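Local coordinates for protein putative fimbrial subunit (PDB 4HSQ) that probably forms the polymerised shaft of an adhesive pilus on the bacterial surface, as the major pilin of which this chain is domains D2 and D3, at residues Thr220-Thr228 and Pro239-Thr247. Numbering follows the deposited sequence.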
# COMPACT_ATOMS: atom_id res chain seq x y z
N THR A 220 16.90 -10.23 -1.94
CA THR A 220 16.46 -10.93 -3.15
C THR A 220 14.91 -11.15 -3.15
O THR A 220 14.44 -12.22 -3.51
CB THR A 220 17.26 -12.24 -3.33
OG1 THR A 220 17.21 -13.00 -2.13
CG2 THR A 220 18.72 -11.99 -3.71
N LYS A 221 14.16 -10.11 -2.79
CA LYS A 221 12.69 -10.12 -2.75
C LYS A 221 12.11 -9.94 -4.18
O LYS A 221 12.40 -8.95 -4.84
CB LYS A 221 12.20 -9.00 -1.82
CG LYS A 221 10.69 -8.87 -1.70
CD LYS A 221 10.27 -8.84 -0.24
CE LYS A 221 9.91 -7.45 0.24
NZ LYS A 221 9.38 -7.47 1.64
N LYS A 222 11.31 -10.92 -4.65
CA LYS A 222 10.69 -10.86 -5.98
C LYS A 222 9.27 -11.41 -5.93
O LYS A 222 8.83 -11.92 -4.90
CB LYS A 222 11.48 -11.70 -7.00
CG LYS A 222 12.82 -11.11 -7.40
CD LYS A 222 13.70 -12.18 -7.98
CE LYS A 222 14.81 -11.52 -8.73
NZ LYS A 222 14.50 -11.45 -10.18
N PHE A 223 8.56 -11.30 -7.05
CA PHE A 223 7.28 -11.97 -7.25
C PHE A 223 7.54 -13.05 -8.27
O PHE A 223 8.45 -12.92 -9.08
CB PHE A 223 6.17 -11.00 -7.72
CG PHE A 223 5.63 -10.14 -6.61
CD1 PHE A 223 4.76 -10.66 -5.66
CD2 PHE A 223 5.94 -8.79 -6.55
CE1 PHE A 223 4.24 -9.86 -4.64
CE2 PHE A 223 5.42 -7.99 -5.54
CZ PHE A 223 4.59 -8.53 -4.59
N CYS A 224 6.73 -14.10 -8.26
CA CYS A 224 6.84 -15.20 -9.20
C CYS A 224 5.45 -15.52 -9.72
O CYS A 224 4.51 -15.60 -8.94
CB CYS A 224 7.47 -16.43 -8.52
SG CYS A 224 9.28 -16.41 -8.48
N LEU A 225 5.33 -15.73 -11.02
CA LEU A 225 4.07 -16.18 -11.66
C LEU A 225 4.21 -17.64 -11.93
O LEU A 225 5.18 -18.03 -12.55
CB LEU A 225 3.83 -15.43 -12.99
CG LEU A 225 3.48 -13.96 -12.83
CD1 LEU A 225 3.84 -13.18 -14.08
CD2 LEU A 225 2.00 -13.81 -12.53
N LYS A 226 3.25 -18.44 -11.48
CA LYS A 226 3.23 -19.88 -11.70
C LYS A 226 2.13 -20.17 -12.68
O LYS A 226 0.98 -19.94 -12.35
CB LYS A 226 2.99 -20.61 -10.36
CG LYS A 226 3.07 -22.12 -10.50
CD LYS A 226 2.69 -22.79 -9.20
CE LYS A 226 2.94 -24.28 -9.27
NZ LYS A 226 2.61 -24.96 -7.99
N GLU A 227 2.46 -20.68 -13.85
CA GLU A 227 1.42 -21.04 -14.82
C GLU A 227 0.87 -22.39 -14.44
O GLU A 227 1.62 -23.36 -14.42
CB GLU A 227 1.98 -21.04 -16.23
CG GLU A 227 0.89 -21.14 -17.28
CD GLU A 227 1.45 -21.17 -18.69
OE1 GLU A 227 2.57 -20.67 -18.91
OE2 GLU A 227 0.74 -21.70 -19.57
N THR A 228 -0.39 -22.43 -14.03
CA THR A 228 -0.99 -23.68 -13.52
C THR A 228 -1.75 -24.42 -14.61
O THR A 228 -1.94 -25.64 -14.51
CB THR A 228 -1.87 -23.40 -12.29
OG1 THR A 228 -2.80 -22.38 -12.65
CG2 THR A 228 -1.04 -22.92 -11.07
N PRO A 239 10.45 -24.50 -17.39
CA PRO A 239 9.76 -24.16 -16.13
C PRO A 239 8.43 -23.43 -16.34
O PRO A 239 8.25 -22.75 -17.35
CB PRO A 239 10.78 -23.25 -15.43
CG PRO A 239 11.50 -22.58 -16.57
CD PRO A 239 11.67 -23.69 -17.57
N ASN A 240 7.51 -23.60 -15.39
CA ASN A 240 6.21 -22.92 -15.42
C ASN A 240 6.20 -21.77 -14.38
O ASN A 240 5.16 -21.19 -14.13
CB ASN A 240 5.06 -23.92 -15.19
CG ASN A 240 4.98 -24.49 -13.80
OD1 ASN A 240 6.00 -24.74 -13.15
ND2 ASN A 240 3.76 -24.70 -13.31
N VAL A 241 7.38 -21.40 -13.86
CA VAL A 241 7.52 -20.30 -12.90
C VAL A 241 8.38 -19.20 -13.53
O VAL A 241 9.48 -19.46 -14.01
CB VAL A 241 8.05 -20.71 -11.49
CG1 VAL A 241 8.28 -19.47 -10.61
CG2 VAL A 241 7.10 -21.69 -10.79
N THR A 242 7.85 -17.99 -13.56
CA THR A 242 8.51 -16.80 -14.11
C THR A 242 8.74 -15.82 -12.97
O THR A 242 7.78 -15.43 -12.32
CB THR A 242 7.62 -16.16 -15.20
OG1 THR A 242 7.40 -17.07 -16.26
CG2 THR A 242 8.19 -14.84 -15.74
N GLU A 243 9.98 -15.39 -12.75
CA GLU A 243 10.22 -14.43 -11.67
C GLU A 243 10.10 -13.03 -12.24
O GLU A 243 10.42 -12.79 -13.40
CB GLU A 243 11.58 -14.67 -10.96
CG GLU A 243 12.80 -14.42 -11.83
CD GLU A 243 14.11 -14.61 -11.10
OE1 GLU A 243 14.13 -15.38 -10.11
OE2 GLU A 243 15.13 -14.05 -11.55
N ILE A 244 9.63 -12.11 -11.42
CA ILE A 244 9.44 -10.72 -11.81
C ILE A 244 10.24 -9.81 -10.88
O ILE A 244 10.04 -9.87 -9.66
CB ILE A 244 7.91 -10.39 -11.72
CG1 ILE A 244 7.04 -11.31 -12.62
CG2 ILE A 244 7.62 -8.91 -11.98
CD1 ILE A 244 7.26 -11.16 -14.08
N GLU A 245 11.07 -8.92 -11.46
CA GLU A 245 11.82 -7.89 -10.71
C GLU A 245 10.90 -6.67 -10.64
O GLU A 245 10.88 -5.84 -11.57
CB GLU A 245 13.17 -7.53 -11.38
CG GLU A 245 14.09 -8.71 -11.65
CD GLU A 245 15.59 -8.41 -11.70
OE1 GLU A 245 16.37 -9.38 -11.82
OE2 GLU A 245 15.97 -7.22 -11.61
N PHE A 246 10.06 -6.63 -9.62
CA PHE A 246 9.00 -5.63 -9.51
C PHE A 246 9.43 -4.38 -8.72
O PHE A 246 8.87 -4.03 -7.69
CB PHE A 246 7.77 -6.31 -8.91
CG PHE A 246 6.46 -5.65 -9.28
CD1 PHE A 246 5.98 -5.72 -10.59
CD2 PHE A 246 5.72 -4.96 -8.33
CE1 PHE A 246 4.76 -5.11 -10.93
CE2 PHE A 246 4.53 -4.35 -8.68
CZ PHE A 246 4.04 -4.46 -9.96
N THR A 247 10.38 -3.65 -9.30
CA THR A 247 10.94 -2.43 -8.71
C THR A 247 10.35 -1.19 -9.37
O THR A 247 9.89 -1.25 -10.51
CB THR A 247 12.46 -2.42 -8.83
OG1 THR A 247 12.80 -2.28 -10.21
CG2 THR A 247 13.11 -3.68 -8.21
O HOH W 1 12.17 -7.52 -7.22
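Phe223 with Ile244 and Leu225 with Thr242 are the hydrogen-bonded pairs of an antiparallel hairpin whose strands 222-228 and 241-244 run at 156° to each other with their axes 4.5 Å apart. This hairpin closes one side of a four-stranded sheet in the prealbumin-like (CnaB-type) domain of the pilin; strand 241-244 is an edge strand, and strand 167-173 flanks 222-228 on its other side. Ile244 N to Phe223 O is short at 2.7 Å, whereas the return bond from Phe223 N to Ile244 O is weak.

On the face carrying Phe223, Leu225, Thr242 and Ile244, the methyl tips Leu225 CD1 and Ile244 CD1 meet at 4.0 Å, and both residues pack on strand 264-271, with Leu225 also reaching strand 142-155. Past the end of the strand, Phe246, at the centre of an inverse gamma turn, sets its ring beside that of Phe223: the edge of Phe223 points at the face of Phe246 in an offset edge-to-face pair, with planes at 86°. Phe246 also lies close to Ile251, a calcium ligand.

On the other face, Cys224, disulfide-bonded to Cys173, sets SG 3.8 Å from Glu243 CB and 3.9 Å from Val241 CG1. Lys222 passes CB over Ile244 O, crosses Glu243 and runs alongside Glu245; the bend at chi4 (-97°) brings NZ to both carboxylates, in salt bridges to Glu243 OE2 and Glu245 OE1 whose hydrogen bonds are both weak. Each glutamate has a second partner for its other oxygen, Ala176 N for Glu243 and Lys250 for Glu245.

At the far end Asn240 meets Glu227 twice: its backbone O accepts from Glu227 N, and its side-chain ND2 donates to Glu227 O at 2.8 Å, tilted from that carbonyl's plane.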